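Local coordinates for protein halocarboxylic acid dehalogenase DehI (Pseudomonas putida, PDB 3BJX) that probably hydrolyses the carbon-halogen bond of short 2-halocarboxylic acids, releasing halide ion, at residues A[33-44]-A[58-69]; A[48-56]-A[199-207]. All blocks are in the same frame, centred on the assembly; numbering follows the deposited sequence.

Interaction 1 of 2, residues A[33-44]-A[58-69]; sequences EMESTYEDIRLT and ATFPGYLPLAWR. With SO4 (sulfate ion), chain G.
L64 and W68 are knobs in holes of helix 32-45, and they join helix 63-71 to it within an all-helical dehalogenase fold. The two short axes approach to 9.5 Å and run 38° apart. W68 fills the hole formed by T37, D40, I41 and T44. Its CG stands anti to the backbone N (chi1 173°), which carries the indole across to helix 32-45. CG1 of I41 lies over the ring face, 3.6 Å from the centroid of the six-membered ring of W68, a CH-pi contact. CB of T44 comes to the ring edge, 3.4 Å from CZ2 of W68. NE1 of W68 gives a hydrogen bond to OD2 of D40 (3.1 Å, 165°). OD2 lies in the indole plane, but NE1 meets it from above the carboxylate, and the two flat groups stand nearly perpendicular. K163 forms a salt bridge to OD1 of D40, so both carboxylate oxygens have a partner. A leucine in place of W68 would probably leave OD2 without this donor and CG1 of I41 without its aromatic face.

L64 enters the hole between M34, T37, Y38 and I41. Its CD2 lies 3.7 Å from SE of the selenomethionine M34 and also reaches the edge of the Y38 ring. OH of Y38 is bonded to O of L25. CE of M34 bends round to CD of P65 (3.8 Å). A water beside the W68 ring edge joins the helices: it lies 3.0 Å from OG1 of T37 and donates to O of P65 at 2.7 Å.

Interaction 2 of 2, residues A[48-56]-A[199-207]; sequences PWVAFGCRV and HGPASDFQA. With SO4 (sulfate ion), chain E.
F52 and S203 have the closest CA atoms of the two segments, 6.0 Å apart. Each is the first residue of a short helix, with A51 and A202 at the N-cap positions. The N-to-C directions of the helices differ by 113°. Both helix starts give a backbone N-H to one sulfate: N of F52 bonds O3 at 2.6 Å (172°), and N of S203 bonds O4 at 3.2 Å. W49 adds NE1, 3.0 Å from O3, which lies in the indole plane at the ring edge. OG of S203 also donates to O3, though the modelled distance is doubtfully short.

R55 ties the two segments together next to the sulfate. Its NH1 bonds OG of S203 at 2.9 Å and O of V50 at 2.7 Å. NH2 makes a weak bond to OE1 of Q206, whose NE2 is held by O of V176. Q24 takes NE of R55. CA of F52 lies over one face of the guanidinium.

With chi1 at -175°, CG lies opposite the backbone N and the ring of F52 comes alongside that of H199. The two rings are nearly parallel but slid apart, with little overlap and centroids 5.3 Å apart. NE2 of H199 is hydrogen-bonded to OH of Y280.

The sulfate, probably from the crystallisation liquor, occupies a buried anion-binding site where two helix N-termini converge, and their dipoles would probably stabilise its negative charge.

The two contacts alternate along the chain: segment 48-56 of interaction 2 lies between the two segments of interaction 1. Their centres are about 15 Å apart, yet they touch. OH of Y38 packs 3.5 Å from CA of R55, and CG of R42 lies 3.6 Å from O of W49. Helix 112-143 backs both: Y132 packs against I41 and bonds O of W49. Interaction 2 lies deeper, its centre about 6 Å from that of the chain against about 15 Å. Its sulfate, bound at two helix starts, is consistent with a site for an anionic group such as a carboxylate. The other sulfate, also probably from the crystallisation liquor, sits at the outer contact on R69 and R70.

Interaction 1 of 2, residues A[33-44]-A[58-69]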
# COMPACT_ATOMS: atom_id res chain seq x y z
N GLU A 33 6.55 -18.15 21.97
CA GLU A 33 6.92 -16.73 22.10
C GLU A 33 5.93 -15.79 21.38
O GLU A 33 5.65 -14.70 21.87
CB GLU A 33 8.38 -16.46 21.68
CG GLU A 33 8.75 -16.84 20.24
CD GLU A 33 9.96 -16.07 19.68
OE1 GLU A 33 10.63 -15.33 20.44
OE2 GLU A 33 10.24 -16.21 18.45
N MSE A 34 5.39 -16.25 20.25
CA MSE A 34 4.37 -15.51 19.52
C MSE A 34 3.11 -15.25 20.36
O MSE A 34 2.52 -14.16 20.34
CB MSE A 34 4.02 -16.26 18.23
CG MSE A 34 3.24 -15.44 17.23
SE MSE A 34 4.25 -13.87 16.65
CE MSE A 34 5.37 -14.72 15.28
N GLU A 35 2.69 -16.26 21.11
CA GLU A 35 1.55 -16.13 22.00
C GLU A 35 1.86 -15.12 23.10
O GLU A 35 0.98 -14.37 23.51
CB GLU A 35 1.21 -17.47 22.59
CG GLU A 35 -0.07 -17.49 23.40
CD GLU A 35 -0.35 -18.85 24.03
OE1 GLU A 35 0.46 -19.79 23.84
OE2 GLU A 35 -1.39 -18.96 24.71
N SER A 36 3.10 -15.12 23.58
CA SER A 36 3.56 -14.20 24.61
C SER A 36 3.55 -12.77 24.11
O SER A 36 3.03 -11.89 24.79
CB SER A 36 4.96 -14.57 25.07
OG SER A 36 4.89 -15.54 26.08
N THR A 37 4.15 -12.58 22.94
CA THR A 37 4.11 -11.32 22.16
C THR A 37 2.70 -10.74 22.00
O THR A 37 2.47 -9.58 22.35
CB THR A 37 4.77 -11.50 20.75
OG1 THR A 37 6.16 -11.80 20.90
CG2 THR A 37 4.66 -10.25 19.91
N TYR A 38 1.77 -11.54 21.47
CA TYR A 38 0.35 -11.17 21.35
C TYR A 38 -0.23 -10.60 22.63
O TYR A 38 -0.81 -9.52 22.63
CB TYR A 38 -0.48 -12.39 20.93
CG TYR A 38 -0.56 -12.67 19.44
CD1 TYR A 38 -1.73 -13.19 18.86
CD2 TYR A 38 0.54 -12.41 18.60
CE1 TYR A 38 -1.79 -13.48 17.51
CE2 TYR A 38 0.47 -12.67 17.24
CZ TYR A 38 -0.67 -13.20 16.69
OH TYR A 38 -0.72 -13.45 15.34
N GLU A 39 -0.09 -11.34 23.72
CA GLU A 39 -0.56 -10.92 25.04
C GLU A 39 0.12 -9.63 25.47
O GLU A 39 -0.54 -8.72 25.97
CB GLU A 39 -0.30 -12.01 26.07
CG GLU A 39 -0.51 -11.59 27.53
CD GLU A 39 -1.96 -11.57 27.97
OE1 GLU A 39 -2.88 -11.85 27.15
OE2 GLU A 39 -2.18 -11.27 29.17
N ASP A 40 1.44 -9.56 25.26
CA ASP A 40 2.20 -8.37 25.61
C ASP A 40 1.79 -7.15 24.79
O ASP A 40 1.70 -6.04 25.35
CB ASP A 40 3.71 -8.60 25.49
CG ASP A 40 4.49 -7.58 26.27
OD1 ASP A 40 3.99 -7.19 27.35
OD2 ASP A 40 5.56 -7.15 25.83
N ILE A 41 1.54 -7.33 23.50
CA ILE A 41 0.99 -6.24 22.65
C ILE A 41 -0.29 -5.68 23.27
O ILE A 41 -0.40 -4.49 23.46
CB ILE A 41 0.80 -6.67 21.15
CG1 ILE A 41 2.14 -6.68 20.41
CG2 ILE A 41 -0.16 -5.75 20.42
CD1 ILE A 41 2.13 -7.48 19.12
N ARG A 42 -1.23 -6.55 23.64
CA ARG A 42 -2.51 -6.14 24.22
C ARG A 42 -2.40 -5.44 25.59
O ARG A 42 -3.11 -4.48 25.83
CB ARG A 42 -3.45 -7.33 24.33
CG ARG A 42 -3.86 -7.97 23.01
CD ARG A 42 -4.99 -9.01 23.24
NE ARG A 42 -4.50 -10.17 23.98
CZ ARG A 42 -4.16 -11.33 23.43
NH1 ARG A 42 -4.29 -11.52 22.12
NH2 ARG A 42 -3.70 -12.31 24.19
N LEU A 43 -1.51 -5.90 26.46
CA LEU A 43 -1.35 -5.30 27.79
C LEU A 43 -0.59 -4.00 27.70
O LEU A 43 -0.85 -3.08 28.45
CB LEU A 43 -0.62 -6.26 28.76
CG LEU A 43 -1.29 -7.57 29.26
CD1 LEU A 43 -0.28 -8.63 29.74
CD2 LEU A 43 -2.32 -7.31 30.35
N THR A 44 0.34 -3.91 26.76
CA THR A 44 1.18 -2.72 26.59
C THR A 44 0.41 -1.59 25.90
O THR A 44 0.50 -0.41 26.31
CB THR A 44 2.45 -3.05 25.78
OG1 THR A 44 3.19 -4.07 26.44
CG2 THR A 44 3.36 -1.81 25.58
N ALA A 58 2.94 -11.74 11.95
CA ALA A 58 3.18 -12.98 12.67
C ALA A 58 3.47 -14.17 11.75
O ALA A 58 4.02 -15.18 12.22
CB ALA A 58 1.97 -13.29 13.56
N THR A 59 3.11 -14.08 10.47
CA THR A 59 3.38 -15.17 9.50
C THR A 59 4.78 -15.09 8.85
O THR A 59 5.15 -15.98 8.08
CB THR A 59 2.30 -15.26 8.38
OG1 THR A 59 2.51 -14.21 7.45
CG2 THR A 59 0.93 -15.14 8.94
N PHE A 60 5.54 -14.03 9.17
CA PHE A 60 6.93 -13.86 8.72
C PHE A 60 7.89 -14.38 9.79
O PHE A 60 7.86 -13.91 10.92
CB PHE A 60 7.23 -12.37 8.44
CG PHE A 60 6.52 -11.81 7.22
CD1 PHE A 60 7.14 -11.82 5.97
CD2 PHE A 60 5.24 -11.28 7.33
CE1 PHE A 60 6.49 -11.32 4.84
CE2 PHE A 60 4.58 -10.78 6.20
CZ PHE A 60 5.21 -10.79 4.96
N PRO A 61 8.74 -15.36 9.45
CA PRO A 61 9.57 -15.98 10.50
C PRO A 61 10.42 -14.98 11.29
O PRO A 61 11.17 -14.20 10.70
CB PRO A 61 10.45 -16.96 9.73
CG PRO A 61 9.64 -17.29 8.51
CD PRO A 61 8.99 -15.97 8.13
N GLY A 62 10.25 -15.00 12.61
CA GLY A 62 11.05 -14.25 13.56
C GLY A 62 10.70 -12.77 13.75
O GLY A 62 11.10 -12.16 14.75
N TYR A 63 9.98 -12.20 12.79
CA TYR A 63 9.88 -10.75 12.70
C TYR A 63 9.23 -10.08 13.89
O TYR A 63 9.86 -9.25 14.55
CB TYR A 63 9.22 -10.28 11.39
CG TYR A 63 9.09 -8.78 11.34
CD1 TYR A 63 10.23 -7.95 11.36
CD2 TYR A 63 7.84 -8.17 11.28
CE1 TYR A 63 10.13 -6.56 11.34
CE2 TYR A 63 7.72 -6.78 11.27
CZ TYR A 63 8.86 -5.98 11.29
OH TYR A 63 8.72 -4.60 11.27
N LEU A 64 7.98 -10.45 14.15
CA LEU A 64 7.11 -9.70 15.07
C LEU A 64 7.59 -9.74 16.52
O LEU A 64 7.55 -8.72 17.19
CB LEU A 64 5.63 -10.14 14.94
CG LEU A 64 4.64 -9.52 15.95
CD1 LEU A 64 4.35 -8.05 15.60
CD2 LEU A 64 3.32 -10.31 16.13
N PRO A 65 8.02 -10.92 17.02
CA PRO A 65 8.55 -10.90 18.38
C PRO A 65 9.69 -9.89 18.57
O PRO A 65 9.73 -9.18 19.59
CB PRO A 65 9.05 -12.33 18.58
CG PRO A 65 8.13 -13.14 17.70
CD PRO A 65 8.00 -12.28 16.47
N LEU A 66 10.60 -9.85 17.58
CA LEU A 66 11.73 -8.93 17.60
C LEU A 66 11.27 -7.50 17.42
O LEU A 66 11.56 -6.65 18.26
CB LEU A 66 12.76 -9.31 16.54
CG LEU A 66 13.90 -8.31 16.31
CD1 LEU A 66 14.99 -8.40 17.37
CD2 LEU A 66 14.47 -8.52 14.91
N ALA A 67 10.54 -7.23 16.32
CA ALA A 67 9.94 -5.93 16.05
C ALA A 67 9.17 -5.35 17.24
O ALA A 67 9.34 -4.18 17.60
CB ALA A 67 9.06 -5.98 14.84
N TRP A 68 8.33 -6.15 17.88
CA TRP A 68 7.63 -5.66 19.06
C TRP A 68 8.55 -5.34 20.25
O TRP A 68 8.35 -4.33 20.94
CB TRP A 68 6.53 -6.64 19.49
CG TRP A 68 5.91 -6.25 20.77
CD1 TRP A 68 5.99 -6.92 21.95
CD2 TRP A 68 5.14 -5.07 21.03
NE1 TRP A 68 5.31 -6.23 22.93
CE2 TRP A 68 4.77 -5.10 22.38
CE3 TRP A 68 4.70 -4.00 20.23
CZ2 TRP A 68 3.99 -4.10 22.95
CZ3 TRP A 68 3.95 -3.01 20.81
CH2 TRP A 68 3.60 -3.07 22.15
N ARG A 69 9.54 -6.19 20.49
CA ARG A 69 10.50 -6.03 21.58
C ARG A 69 11.26 -4.70 21.50
O ARG A 69 11.62 -4.10 22.51
CB ARG A 69 11.48 -7.21 21.54
CG ARG A 69 12.64 -7.19 22.55
CD ARG A 69 13.57 -8.39 22.35
NE ARG A 69 12.81 -9.61 22.09
CZ ARG A 69 13.02 -10.46 21.08
NH1 ARG A 69 14.02 -10.27 20.22
NH2 ARG A 69 12.24 -11.52 20.95
S SO4 G . 17.51 -8.04 20.78
O1 SO4 G . 16.67 -9.21 21.02
O2 SO4 G . 18.46 -7.87 21.88
O3 SO4 G . 18.22 -8.20 19.51
O4 SO4 G . 16.64 -6.86 20.71
O HOH W 1 8.28 -9.89 21.71

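Interaction 2 of 2, residues A[48-56]-A[199-207]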
# COMPACT_ATOMS: atom_id res chain seq x y z
N PRO A 48 -7.95 -4.93 23.59
CA PRO A 48 -8.42 -6.29 23.70
C PRO A 48 -8.32 -7.13 22.40
O PRO A 48 -9.00 -8.15 22.25
CB PRO A 48 -9.90 -6.10 24.10
CG PRO A 48 -10.26 -4.71 23.66
CD PRO A 48 -9.02 -4.03 23.14
N TRP A 49 -7.50 -6.69 21.46
CA TRP A 49 -7.25 -7.46 20.25
C TRP A 49 -5.82 -7.23 19.76
O TRP A 49 -5.18 -6.22 20.10
CB TRP A 49 -8.29 -7.15 19.14
CG TRP A 49 -7.97 -6.00 18.23
CD1 TRP A 49 -7.58 -6.07 16.91
CD2 TRP A 49 -8.01 -4.59 18.54
NE1 TRP A 49 -7.38 -4.81 16.39
CE2 TRP A 49 -7.63 -3.88 17.37
CE3 TRP A 49 -8.33 -3.86 19.70
CZ2 TRP A 49 -7.57 -2.47 17.33
CZ3 TRP A 49 -8.25 -2.44 19.65
CH2 TRP A 49 -7.87 -1.78 18.47
N VAL A 50 -5.32 -8.18 18.99
CA VAL A 50 -4.08 -8.02 18.22
C VAL A 50 -4.48 -7.63 16.81
O VAL A 50 -5.30 -8.31 16.18
CB VAL A 50 -3.22 -9.33 18.24
CG1 VAL A 50 -2.11 -9.25 17.23
CG2 VAL A 50 -2.61 -9.54 19.64
N ALA A 51 -3.93 -6.50 16.33
CA ALA A 51 -4.29 -5.93 15.04
C ALA A 51 -4.13 -6.97 13.95
O ALA A 51 -3.16 -7.74 13.98
CB ALA A 51 -3.45 -4.73 14.73
N PHE A 52 -5.10 -7.00 13.04
CA PHE A 52 -5.02 -7.77 11.79
C PHE A 52 -3.60 -7.65 11.17
O PHE A 52 -3.01 -8.66 10.76
CB PHE A 52 -6.12 -7.25 10.83
CG PHE A 52 -6.25 -8.02 9.52
CD1 PHE A 52 -5.86 -9.34 9.39
CD2 PHE A 52 -6.85 -7.39 8.40
CE1 PHE A 52 -6.01 -10.02 8.18
CE2 PHE A 52 -7.02 -8.06 7.20
CZ PHE A 52 -6.61 -9.38 7.08
N GLY A 53 -3.06 -6.44 11.12
CA GLY A 53 -1.74 -6.20 10.56
C GLY A 53 -0.64 -6.96 11.27
O GLY A 53 0.29 -7.47 10.64
N CYS A 54 -0.73 -7.02 12.59
CA CYS A 54 0.23 -7.81 13.38
C CYS A 54 0.09 -9.30 13.13
O CYS A 54 1.09 -9.99 13.01
CB CYS A 54 0.09 -7.52 14.86
SG CYS A 54 0.67 -5.90 15.25
N ARG A 55 -1.15 -9.78 13.03
CA ARG A 55 -1.43 -11.19 12.79
C ARG A 55 -0.90 -11.68 11.44
O ARG A 55 -0.51 -12.86 11.31
CB ARG A 55 -2.94 -11.49 12.93
CG ARG A 55 -3.53 -10.95 14.24
CD ARG A 55 -4.87 -11.59 14.57
NE ARG A 55 -5.91 -11.42 13.55
CZ ARG A 55 -6.89 -10.52 13.60
NH1 ARG A 55 -6.97 -9.64 14.59
NH2 ARG A 55 -7.80 -10.47 12.62
N VAL A 56 -0.90 -10.79 10.45
CA VAL A 56 -0.26 -11.06 9.17
C VAL A 56 1.27 -11.07 9.28
O VAL A 56 1.93 -11.89 8.64
CB VAL A 56 -0.74 -10.07 8.07
CG1 VAL A 56 0.04 -10.27 6.77
CG2 VAL A 56 -2.26 -10.24 7.83
N HIS A 199 -7.74 -5.48 1.22
CA HIS A 199 -7.38 -6.88 0.93
C HIS A 199 -8.21 -7.86 1.77
O HIS A 199 -8.31 -9.05 1.46
CB HIS A 199 -5.90 -7.11 1.22
CG HIS A 199 -5.52 -6.73 2.62
ND1 HIS A 199 -5.50 -5.42 3.06
CD2 HIS A 199 -5.19 -7.48 3.70
CE1 HIS A 199 -5.16 -5.38 4.33
NE2 HIS A 199 -4.97 -6.62 4.74
N GLY A 200 -8.78 -7.34 2.85
CA GLY A 200 -9.58 -8.14 3.76
C GLY A 200 -10.32 -7.26 4.78
O GLY A 200 -10.16 -6.02 4.81
N PRO A 201 -11.19 -7.90 5.59
CA PRO A 201 -11.93 -7.20 6.62
C PRO A 201 -11.09 -6.91 7.90
O PRO A 201 -10.39 -7.78 8.38
CB PRO A 201 -13.07 -8.15 6.91
CG PRO A 201 -12.54 -9.48 6.61
CD PRO A 201 -11.53 -9.33 5.53
N ALA A 202 -11.20 -5.70 8.43
CA ALA A 202 -10.48 -5.30 9.65
C ALA A 202 -11.09 -6.03 10.83
O ALA A 202 -12.27 -6.40 10.77
CB ALA A 202 -10.61 -3.82 9.87
N SER A 203 -10.30 -6.21 11.90
CA SER A 203 -10.81 -6.82 13.14
C SER A 203 -12.08 -6.13 13.57
O SER A 203 -12.96 -6.76 14.18
CB SER A 203 -9.80 -6.72 14.29
OG SER A 203 -8.57 -7.32 13.95
N ASP A 204 -12.17 -4.84 13.23
CA ASP A 204 -13.31 -3.98 13.59
C ASP A 204 -14.60 -4.55 13.07
O ASP A 204 -15.61 -4.55 13.77
CB ASP A 204 -13.16 -2.59 12.97
CG ASP A 204 -11.93 -1.88 13.44
OD1 ASP A 204 -10.80 -2.37 13.18
OD2 ASP A 204 -12.10 -0.80 14.04
N PHE A 205 -14.54 -5.00 11.81
CA PHE A 205 -15.66 -5.59 11.08
C PHE A 205 -15.94 -7.03 11.52
O PHE A 205 -17.09 -7.44 11.60
CB PHE A 205 -15.47 -5.44 9.57
CG PHE A 205 -15.35 -4.01 9.12
CD1 PHE A 205 -16.22 -3.02 9.62
CD2 PHE A 205 -14.38 -3.62 8.19
CE1 PHE A 205 -16.11 -1.70 9.23
CE2 PHE A 205 -14.26 -2.30 7.80
CZ PHE A 205 -15.13 -1.33 8.30
N GLN A 206 -14.89 -7.79 11.83
CA GLN A 206 -15.07 -9.10 12.51
C GLN A 206 -15.87 -9.02 13.82
O GLN A 206 -16.61 -9.94 14.19
CB GLN A 206 -13.71 -9.74 12.77
CG GLN A 206 -12.98 -10.16 11.51
CD GLN A 206 -11.63 -10.79 11.81
OE1 GLN A 206 -10.58 -10.16 11.60
NE2 GLN A 206 -11.64 -12.01 12.32
N ALA A 207 -15.71 -7.91 14.53
CA ALA A 207 -16.27 -7.77 15.84
C ALA A 207 -17.72 -7.34 15.78
O ALA A 207 -18.51 -7.70 16.65
CB ALA A 207 -15.45 -6.77 16.61
S SO4 E . -7.28 -4.11 12.93
O1 SO4 E . -8.12 -3.30 13.84
O2 SO4 E . -5.96 -3.50 12.80
O3 SO4 E . -7.15 -5.44 13.49
O4 SO4 E . -7.87 -4.21 11.59